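Local coordinates for protein octenoyl-CoA reductase/carboxylase (Streptomyces sp., PDB 4A0S) that reductively carboxylates 2-octenoyl-CoA with NADPH as hydride donor, making an extender unit for polyketide biosynthesis, at residues L113-C117 / A163-E167; V323-R327 / Y349-K355. All blocks are in the same frame, centred on the assembly; numbering follows the deposited sequence.

In the fold
From the N terminus the chain first lays down the GroES-like part, where contact 1 brings the loop between strands 110-112 and 117-124 together with the loop after strand 162-163, closing 45 residues without helix. It then runs into the Rossmann-like nucleotide-binding part. There contact 2 joins the end of helix 316-325 to helix 347-352 and the turn before strand 356-359, outermost in this chain's parallel sheet. Contacts 1 and 2 follow in series, neither nested nor crossed, and the centres of contacts 1 and 2 are about 34 Å apart. The tetramer relates them: the octanoyl-CoA beside A163 and F166 is also hydrogen-bonded by Y349 of a neighbouring subunit, so both contacts serve one type of intersubunit pocket.

Contact 1: residues L113-C117 / A163-E167; sequences LGSDC and AWGFE. With CO8 (octanoyl-coenzyme A), chain E.
Beside the acyl-CoA pocket in the GroES-like part of this medium-chain reductase, two irregular loops interlock, with S115 and G114 set against W164 and G165. S115 donates its hydroxyl to the backbone carbonyl of W164, OG to O at 2.6 Å, and the approach is nearly end-on to that carbonyl (162° at the oxygen). N77 ND2 also bonds to this OG, so the hydroxyl is fixed between the loop and helix 76-82. Next along, the two backbones touch directly. G165 CA points a hydrogen at G114 O at 3.4 Å, and L113 CA makes a matching CA-H...O contact to G165 O at 3.5 Å. Such closeness suits G165, which has a positive phi of 74° and no side chain to come between.

With CG of W164 anti to its backbone N (chi1 -173°), the indole is laid along residues 114-117. G114 O sits over one face, displaced toward the rim, while S115 O and D116 CA lie at the edge in the ring plane; W164 CE3 is 3.3 Å from S115 O. At the far end CH2 meets C117 SG at 3.8 Å, an oblique sulfur-aromatic contact. The indole NE1 bonds to V178 O, and the D116 carboxylate turns away from the 163-167 loop, to S73, N75 and the L201 amide.

The turn at 163-167 is tied internally: A163 O takes both F166 N and E167 N, and A163 N reaches E167 OE1 at 2.7 Å. It offers A163 CB to octanoyl-CoA C6' at 3.7 Å and F166 CZ to C3P at 3.6 Å. The W164 carbonyl is thus met by a hydroxyl and those of G114 and G165 by CA-H groups, while A163 and F166 give the ligand apolar surface.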
loop_
_atom_site.group_PDB
_atom_site.type_symbol
_atom_site.label_atom_id
_atom_site.label_comp_id
_atom_site.label_asym_id
_atom_site.label_seq_id
_atom_site.Cartn_x
_atom_site.Cartn_y
_atom_site.Cartn_z
ATOM N N LEU A 113 -14.130 28.209 -20.112
ATOM C CA LEU A 113 -13.512 26.883 -20.160
ATOM C C LEU A 113 -12.012 26.966 -20.013
ATOM O O LEU A 113 -11.461 28.052 -19.951
ATOM C CB LEU A 113 -13.838 26.224 -21.497
ATOM C CG LEU A 113 -15.316 26.188 -21.876
ATOM C CD1 LEU A 113 -15.442 25.358 -23.120
ATOM C CD2 LEU A 113 -16.206 25.609 -20.746
ATOM N N GLY A 114 -11.350 25.808 -19.993
ATOM C CA GLY A 114 -9.906 25.779 -19.935
ATOM C C GLY A 114 -9.525 25.249 -18.580
ATOM O O GLY A 114 -9.870 25.830 -17.553
ATOM N N SER A 115 -8.809 24.138 -18.586
ATOM C CA SER A 115 -8.582 23.388 -17.366
ATOM C C SER A 115 -7.123 23.285 -17.002
ATOM O O SER A 115 -6.775 22.747 -15.957
ATOM C CB SER A 115 -9.204 22.015 -17.515
ATOM O OG SER A 115 -10.582 22.213 -17.739
ATOM N N ASP A 116 -6.269 23.835 -17.844
ATOM C CA ASP A 116 -4.917 24.137 -17.385
ATOM C C ASP A 116 -4.438 25.429 -18.007
ATOM O O ASP A 116 -5.130 26.028 -18.844
ATOM C CB ASP A 116 -3.930 22.943 -17.531
ATOM C CG ASP A 116 -4.009 22.229 -18.869
ATOM O OD1 ASP A 116 -4.448 22.797 -19.889
ATOM O OD2 ASP A 116 -3.591 21.061 -18.905
ATOM N N CYS A 117 -3.279 25.894 -17.574
ATOM C CA CYS A 117 -2.741 27.095 -18.136
ATOM C C CYS A 117 -1.411 27.350 -17.518
ATOM O O CYS A 117 -1.051 26.723 -16.517
ATOM C CB CYS A 117 -3.670 28.293 -17.921
ATOM S SG CYS A 117 -3.464 29.163 -16.402
ATOM N N ALA A 163 -13.015 20.003 -11.458
ATOM C CA ALA A 163 -12.060 20.268 -12.518
ATOM C C ALA A 163 -12.244 21.708 -12.945
ATOM O O ALA A 163 -13.285 22.099 -13.481
ATOM C CB ALA A 163 -12.278 19.335 -13.702
ATOM N N TRP A 164 -11.219 22.494 -12.675
ATOM C CA TRP A 164 -11.140 23.863 -13.111
ATOM C C TRP A 164 -11.563 24.035 -14.570
ATOM O O TRP A 164 -11.095 23.296 -15.442
ATOM C CB TRP A 164 -9.703 24.304 -12.958
ATOM C CG TRP A 164 -9.534 25.719 -13.209
ATOM C CD1 TRP A 164 -10.244 26.727 -12.660
ATOM C CD2 TRP A 164 -8.540 26.315 -14.038
ATOM N NE1 TRP A 164 -9.779 27.933 -13.118
ATOM C CE2 TRP A 164 -8.727 27.706 -13.968
ATOM C CE3 TRP A 164 -7.532 25.807 -14.860
ATOM C CZ2 TRP A 164 -7.932 28.607 -14.677
ATOM C CZ3 TRP A 164 -6.731 26.698 -15.562
ATOM C CH2 TRP A 164 -6.934 28.090 -15.458
ATOM N N GLY A 165 -12.456 24.993 -14.817
ATOM C CA GLY A 165 -12.924 25.276 -16.173
ATOM C C GLY A 165 -13.883 24.250 -16.743
ATOM O O GLY A 165 -14.285 24.362 -17.893
ATOM N N PHE A 166 -14.240 23.245 -15.945
ATOM C CA PHE A 166 -15.206 22.239 -16.359
ATOM C C PHE A 166 -16.379 22.176 -15.382
ATOM O O PHE A 166 -17.498 22.432 -15.766
ATOM C CB PHE A 166 -14.545 20.865 -16.546
ATOM C CG PHE A 166 -15.485 19.824 -17.046
ATOM C CD1 PHE A 166 -15.909 19.828 -18.374
ATOM C CD2 PHE A 166 -15.985 18.861 -16.185
ATOM C CE1 PHE A 166 -16.803 18.868 -18.847
ATOM C CE2 PHE A 166 -16.881 17.886 -16.646
ATOM C CZ PHE A 166 -17.293 17.898 -17.989
ATOM N N GLU A 167 -16.113 21.851 -14.119
ATOM C CA GLU A 167 -17.121 22.028 -13.065
ATOM C C GLU A 167 -16.946 23.357 -12.349
ATOM O O GLU A 167 -17.659 23.645 -11.387
ATOM C CB GLU A 167 -17.071 20.891 -12.039
ATOM C CG GLU A 167 -17.532 19.549 -12.566
ATOM C CD GLU A 167 -16.391 18.601 -12.837
ATOM O OE1 GLU A 167 -15.253 18.921 -12.439
ATOM O OE2 GLU A 167 -16.631 17.508 -13.427
HETATM N N1A CO8 E . -29.148 19.135 -19.559
HETATM C C2A CO8 E . -29.211 19.605 -18.312
HETATM N N3A CO8 E . -29.006 18.813 -17.266
HETATM C C4A CO8 E . -28.725 17.505 -17.464
HETATM C C5A CO8 E . -28.646 16.976 -18.746
HETATM C C6A CO8 E . -28.870 17.835 -19.819
HETATM N N6A CO8 E . -28.797 17.376 -21.072
HETATM N N7A CO8 E . -28.352 15.680 -18.640
HETATM C C8A CO8 E . -28.253 15.397 -17.339
HETATM N N9A CO8 E . -28.482 16.510 -16.623
HETATM C C1B CO8 E . -28.481 16.679 -15.144
HETATM C C2B CO8 E . -29.757 16.105 -14.520
HETATM O O2B CO8 E . -30.204 16.958 -13.442
HETATM C C3B CO8 E . -29.249 14.768 -13.987
HETATM O O3B CO8 E . -30.042 14.327 -12.895
HETATM P P3B CO8 E . -31.115 13.163 -13.230
HETATM O O7A CO8 E . -32.552 13.700 -12.680
HETATM O O8A CO8 E . -31.375 13.096 -14.854
HETATM O O9A CO8 E . -30.697 11.850 -12.698
HETATM C C4B CO8 E . -27.828 15.088 -13.536
HETATM O O4B CO8 E . -27.340 15.990 -14.540
HETATM C C5B CO8 E . -26.898 13.875 -13.654
HETATM O O5B CO8 E . -25.548 14.276 -13.344
HETATM P P1A CO8 E . -25.131 14.588 -11.788
HETATM O O1A CO8 E . -23.526 15.001 -11.827
HETATM O O2A CO8 E . -25.910 15.695 -11.146
HETATM O O3A CO8 E . -25.421 13.198 -10.957
HETATM P P2A CO8 E . -24.416 11.932 -10.673
HETATM O O4A CO8 E . -25.310 10.612 -10.754
HETATM O O5A CO8 E . -23.659 12.024 -9.381
HETATM O O6A CO8 E . -23.409 11.837 -11.957
HETATM C CBP CO8 E . -21.259 11.615 -13.130
HETATM C CCP CO8 E . -22.015 11.518 -11.783
HETATM C CDP CO8 E . -21.739 10.424 -13.978
HETATM C CEP CO8 E . -19.769 11.437 -12.834
HETATM C CAP CO8 E . -21.559 12.993 -13.811
HETATM O OAP CO8 E . -21.352 14.136 -12.920
HETATM C C9P CO8 E . -20.820 13.213 -15.160
HETATM O O9P CO8 E . -21.214 12.614 -16.168
HETATM N N8P CO8 E . -19.793 14.093 -15.159
HETATM C C7P CO8 E . -19.056 14.466 -16.403
HETATM C C6P CO8 E . -17.675 13.777 -16.587
HETATM C C5P CO8 E . -17.520 13.362 -18.070
HETATM O O5P CO8 E . -18.298 12.548 -18.561
HETATM N N4P CO8 E . -16.653 13.984 -18.867
HETATM C C3P CO8 E . -15.523 14.847 -18.544
HETATM C C2P CO8 E . -14.341 13.955 -18.952
HETATM S S1P CO8 E . -13.202 13.649 -17.550
HETATM C "C1'" CO8 E . -11.951 14.752 -18.010
HETATM O "O1'" CO8 E . -11.731 15.072 -19.192
HETATM C "C2'" CO8 E . -11.247 15.261 -16.941
HETATM C "C3'" CO8 E . -10.198 16.142 -17.080
HETATM C "C4'" CO8 E . -9.517 16.575 -15.936
HETATM C "C5'" CO8 E . -10.226 16.349 -14.610
HETATM C "C6'" CO8 E . -9.346 17.062 -13.561
HETATM C "C7'" CO8 E . -9.813 16.690 -12.183
HETATM C "C8'" CO8 E . -9.010 17.522 -11.178
#

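Contact 2: residues V323-R327 / Y349-K355; sequences VIVAR and YLWMKLK. With CO8 (octanoyl-coenzyme A), chain L.
K355 NZ is bonded by carbonyls at and just after the end of helix 316-325. It gives hydrogen bonds to V323 O at 2.5 Å and A326 O at 2.6 Å, and I324 O lies 2.7 Å from the same nitrogen. The bond to A326 uses a lone pair in the carbonyl plane, bent to 143° at the oxygen. Beyond CG the lysine chain is fully extended, which carries the ammonium from the turn after helix 347-352 across to the other helix end, with A326 CB packed against its CD. A positive charge among the last carbonyls of a helix would be expected to suit the helix dipole and to favour the protonated lysine.

Beside the lysine the contact is apolar. V323 CG1 abuts Y349 CB at 3.9 Å and lies near the L350 methyl CD1. I324 CG1 sits over one face of the Y349 ring, a CH-pi contact 4.1 Å from its centroid, while the pantetheine methyl CDP of octanoyl-CoA covers the opposite face. With both faces covered, the ring sends its OH to the pyrophosphate oxygen O4A at 3.0 Å. K353 NZ adds a weak bond to O5A at 3.3 Å, and R286 and R293 also bond to this ligand, in keeping with its negative charge. Farther along, the W351 edge meets the thioester sulfur S1P and the bent M352 chain lines the pantetheine arm.

K355 N returns to L350 O at 2.7 Å, L354 has a positive phi, and its N makes a weak bond to W351 O. This Schellman motif closes helix 347-352 just before strand 356-359, outermost in this chain's Rossmann-like sheet, where the K355 backbone bonds to the neighbouring subunit that shares the acyl-CoA pocket and brings H91 to the ligand.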
loop_
_atom_site.group_PDB
_atom_site.type_symbol
_atom_site.label_atom_id
_atom_site.label_comp_id
_atom_site.label_asym_id
_atom_site.label_seq_id
_atom_site.Cartn_x
_atom_site.Cartn_y
_atom_site.Cartn_z
ATOM N N VAL A 323 -9.163 -5.258 -19.830
ATOM C CA VAL A 323 -9.342 -6.257 -18.780
ATOM C C VAL A 323 -8.716 -7.598 -19.165
ATOM O O VAL A 323 -8.075 -8.256 -18.348
ATOM C CB VAL A 323 -10.838 -6.450 -18.408
ATOM C CG1 VAL A 323 -10.999 -7.615 -17.476
ATOM C CG2 VAL A 323 -11.354 -5.215 -17.730
ATOM N N ILE A 324 -8.879 -7.990 -20.416
ATOM C CA ILE A 324 -8.375 -9.293 -20.842
ATOM C C ILE A 324 -6.855 -9.301 -20.927
ATOM O O ILE A 324 -6.197 -10.239 -20.462
ATOM C CB ILE A 324 -8.996 -9.716 -22.187
ATOM C CG1 ILE A 324 -10.489 -10.004 -21.979
ATOM C CG2 ILE A 324 -8.271 -10.963 -22.742
ATOM C CD1 ILE A 324 -11.285 -10.010 -23.244
ATOM N N VAL A 325 -6.313 -8.226 -21.489
ATOM C CA VAL A 325 -4.896 -8.152 -21.827
ATOM C C VAL A 325 -3.970 -8.011 -20.618
ATOM O O VAL A 325 -2.853 -8.498 -20.643
ATOM C CB VAL A 325 -4.648 -7.035 -22.849
ATOM C CG1 VAL A 325 -4.624 -5.661 -22.176
ATOM C CG2 VAL A 325 -3.406 -7.292 -23.619
ATOM N N ALA A 326 -4.440 -7.362 -19.562
ATOM C CA ALA A 326 -3.602 -7.152 -18.397
ATOM C C ALA A 326 -3.147 -8.488 -17.821
ATOM O O ALA A 326 -3.916 -9.431 -17.778
ATOM C CB ALA A 326 -4.333 -6.325 -17.366
ATOM N N ARG A 327 -1.880 -8.577 -17.422
ATOM C CA ARG A 327 -1.381 -9.773 -16.741
ATOM C C ARG A 327 -2.241 -10.135 -15.540
ATOM O O ARG A 327 -3.009 -9.314 -15.043
ATOM C CB ARG A 327 0.052 -9.566 -16.258
ATOM C CG ARG A 327 0.180 -8.624 -15.052
ATOM C CD ARG A 327 1.498 -8.894 -14.379
ATOM N NE ARG A 327 1.890 -7.853 -13.440
ATOM C CZ ARG A 327 1.562 -7.816 -12.152
ATOM N NH1 ARG A 327 0.778 -8.739 -11.601
ATOM N NH2 ARG A 327 2.023 -6.827 -11.405
ATOM N N TYR A 349 -12.032 -12.592 -16.287
ATOM C CA TYR A 349 -10.656 -12.143 -16.427
ATOM C C TYR A 349 -10.250 -11.266 -15.261
ATOM O O TYR A 349 -9.096 -11.279 -14.841
ATOM C CB TYR A 349 -10.439 -11.478 -17.785
ATOM C CG TYR A 349 -10.596 -12.495 -18.882
ATOM C CD1 TYR A 349 -9.536 -13.306 -19.259
ATOM C CD2 TYR A 349 -11.838 -12.697 -19.498
ATOM C CE1 TYR A 349 -9.688 -14.275 -20.249
ATOM C CE2 TYR A 349 -12.003 -13.655 -20.479
ATOM C CZ TYR A 349 -10.924 -14.441 -20.855
ATOM O OH TYR A 349 -11.087 -15.389 -21.828
ATOM N N LEU A 350 -11.207 -10.550 -14.692
ATOM C CA LEU A 350 -10.878 -9.687 -13.581
ATOM C C LEU A 350 -10.625 -10.469 -12.292
ATOM O O LEU A 350 -9.554 -10.352 -11.696
ATOM C CB LEU A 350 -11.964 -8.651 -13.355
ATOM C CG LEU A 350 -11.440 -7.529 -12.467
ATOM C CD1 LEU A 350 -10.539 -6.623 -13.306
ATOM C CD2 LEU A 350 -12.601 -6.761 -11.953
ATOM N N TRP A 351 -11.603 -11.253 -11.851
ATOM C CA TRP A 351 -11.460 -11.914 -10.556
ATOM C C TRP A 351 -10.575 -13.153 -10.628
ATOM O O TRP A 351 -9.749 -13.373 -9.749
ATOM C CB TRP A 351 -12.815 -12.238 -9.927
ATOM C CG TRP A 351 -13.260 -13.668 -10.092
ATOM C CD1 TRP A 351 -12.733 -14.779 -9.474
ATOM C CD2 TRP A 351 -14.324 -14.140 -10.913
ATOM N NE1 TRP A 351 -13.395 -15.907 -9.879
ATOM C CE2 TRP A 351 -14.384 -15.545 -10.754
ATOM C CE3 TRP A 351 -15.246 -13.515 -11.762
ATOM C CZ2 TRP A 351 -15.324 -16.330 -11.419
ATOM C CZ3 TRP A 351 -16.185 -14.300 -12.413
ATOM C CH2 TRP A 351 -16.211 -15.693 -12.244
ATOM N N MET A 352 -10.730 -13.953 -11.679
ATOM C CA MET A 352 -9.964 -15.197 -11.765
ATOM C C MET A 352 -8.472 -14.920 -11.838
ATOM O O MET A 352 -7.657 -15.689 -11.345
ATOM C CB MET A 352 -10.378 -16.010 -12.983
ATOM C CG MET A 352 -11.668 -16.756 -12.816
ATOM S SD MET A 352 -11.468 -18.167 -11.698
ATOM C CE MET A 352 -10.463 -19.312 -12.656
ATOM N N LYS A 353 -8.121 -13.817 -12.465
ATOM C CA LYS A 353 -6.723 -13.475 -12.608
ATOM C C LYS A 353 -6.331 -12.348 -11.659
ATOM O O LYS A 353 -5.237 -11.798 -11.744
ATOM C CB LYS A 353 -6.418 -13.214 -14.079
ATOM C CG LYS A 353 -6.287 -14.557 -14.809
ATOM C CD LYS A 353 -6.724 -14.513 -16.252
ATOM C CE LYS A 353 -6.686 -15.907 -16.851
ATOM N NZ LYS A 353 -7.583 -15.997 -18.034
ATOM N N LEU A 354 -7.238 -12.057 -10.726
ATOM C CA LEU A 354 -7.007 -11.103 -9.636
ATOM C C LEU A 354 -6.475 -9.781 -10.160
ATOM O O LEU A 354 -5.522 -9.216 -9.614
ATOM C CB LEU A 354 -6.053 -11.682 -8.585
ATOM C CG LEU A 354 -6.501 -12.999 -7.966
ATOM C CD1 LEU A 354 -5.860 -14.185 -8.696
ATOM C CD2 LEU A 354 -6.166 -13.028 -6.486
ATOM N N LYS A 355 -7.086 -9.309 -11.233
ATOM C CA LYS A 355 -6.747 -8.014 -11.806
ATOM C C LYS A 355 -7.500 -6.899 -11.079
ATOM O O LYS A 355 -8.493 -7.147 -10.399
ATOM C CB LYS A 355 -7.090 -7.991 -13.291
ATOM C CG LYS A 355 -6.527 -9.188 -14.045
ATOM C CD LYS A 355 -6.667 -9.004 -15.537
ATOM C CE LYS A 355 -6.318 -10.293 -16.283
ATOM N NZ LYS A 355 -6.431 -10.071 -17.756
HETATM N N1A CO8 L . -16.210 -28.712 -24.005
HETATM C C2A CO8 L . -14.894 -28.872 -24.121
HETATM N N3A CO8 L . -14.063 -27.834 -24.101
HETATM C C4A CO8 L . -14.537 -26.580 -23.962
HETATM C C5A CO8 L . -15.908 -26.377 -23.840
HETATM C C6A CO8 L . -16.752 -27.487 -23.865
HETATM N N6A CO8 L . -18.072 -27.345 -23.747
HETATM N N7A CO8 L . -16.113 -25.067 -23.718
HETATM C C8A CO8 L . -14.923 -24.467 -23.762
HETATM N N9A CO8 L . -13.956 -25.382 -23.919
HETATM C C1B CO8 L . -12.474 -25.108 -23.996
HETATM C C2B CO8 L . -11.972 -24.421 -25.275
HETATM O O2B CO8 L . -10.720 -25.006 -25.668
HETATM C C3B CO8 L . -11.777 -22.965 -24.844
HETATM O O3B CO8 L . -10.682 -22.366 -25.545
HETATM P P3B CO8 L . -10.922 -21.094 -26.516
HETATM O O7A CO8 L . -12.056 -21.584 -27.568
HETATM O O8A CO8 L . -11.607 -19.949 -25.599
HETATM O O9A CO8 L . -9.657 -20.654 -27.152
HETATM C C4B CO8 L . -11.372 -23.103 -23.388
HETATM O O4B CO8 L . -12.187 -24.191 -22.885
HETATM C C5B CO8 L . -11.618 -21.767 -22.645
HETATM O O5B CO8 L . -11.028 -21.764 -21.321
HETATM P P1A CO8 L . -9.431 -21.477 -21.070
HETATM O O1A CO8 L . -9.257 -21.367 -19.452
HETATM O O2A CO8 L . -8.554 -22.519 -21.671
HETATM O O3A CO8 L . -9.072 -20.005 -21.703
HETATM P P2A CO8 L . -8.797 -18.652 -20.822
HETATM O O4A CO8 L . -8.928 -17.461 -21.898
HETATM O O5A CO8 L . -7.505 -18.599 -20.065
HETATM O O6A CO8 L . -10.078 -18.463 -19.854
HETATM C CBP CO8 L . -11.276 -18.114 -17.764
HETATM C CCP CO8 L . -9.933 -18.026 -18.494
HETATM C CDP CO8 L . -12.249 -17.155 -18.468
HETATM C CEP CO8 L . -11.046 -17.671 -16.310
HETATM C CAP CO8 L . -11.780 -19.584 -17.854
HETATM O OAP CO8 L . -10.744 -20.493 -17.431
HETATM C C9P CO8 L . -13.004 -19.833 -16.967
HETATM O O9P CO8 L . -14.120 -19.382 -17.257
HETATM N N8P CO8 L . -12.716 -20.556 -15.884
HETATM C C7P CO8 L . -13.693 -20.886 -14.852
HETATM C C6P CO8 L . -13.992 -19.609 -14.061
HETATM C C5P CO8 L . -15.412 -19.698 -13.511
HETATM O O5P CO8 L . -16.381 -19.352 -14.189
HETATM N N4P CO8 L . -15.511 -20.212 -12.287
HETATM C C3P CO8 L . -14.343 -20.631 -11.496
HETATM C C2P CO8 L . -14.803 -20.852 -10.067
HETATM S S1P CO8 L . -14.937 -19.288 -9.106
HETATM C "C1'" CO8 L . -15.001 -20.066 -7.573
HETATM O "O1'" CO8 L . -16.077 -20.533 -7.183
HETATM C "C2'" CO8 L . -13.811 -20.190 -6.862
HETATM C "C3'" CO8 L . -13.759 -20.805 -5.615
HETATM C "C4'" CO8 L . -12.585 -20.890 -4.854
HETATM C "C5'" CO8 L . -11.299 -20.413 -5.537
HETATM C "C6'" CO8 L . -10.068 -20.834 -4.712
HETATM C "C7'" CO8 L . -8.842 -20.629 -5.586
HETATM C "C8'" CO8 L . -7.586 -20.930 -4.787
#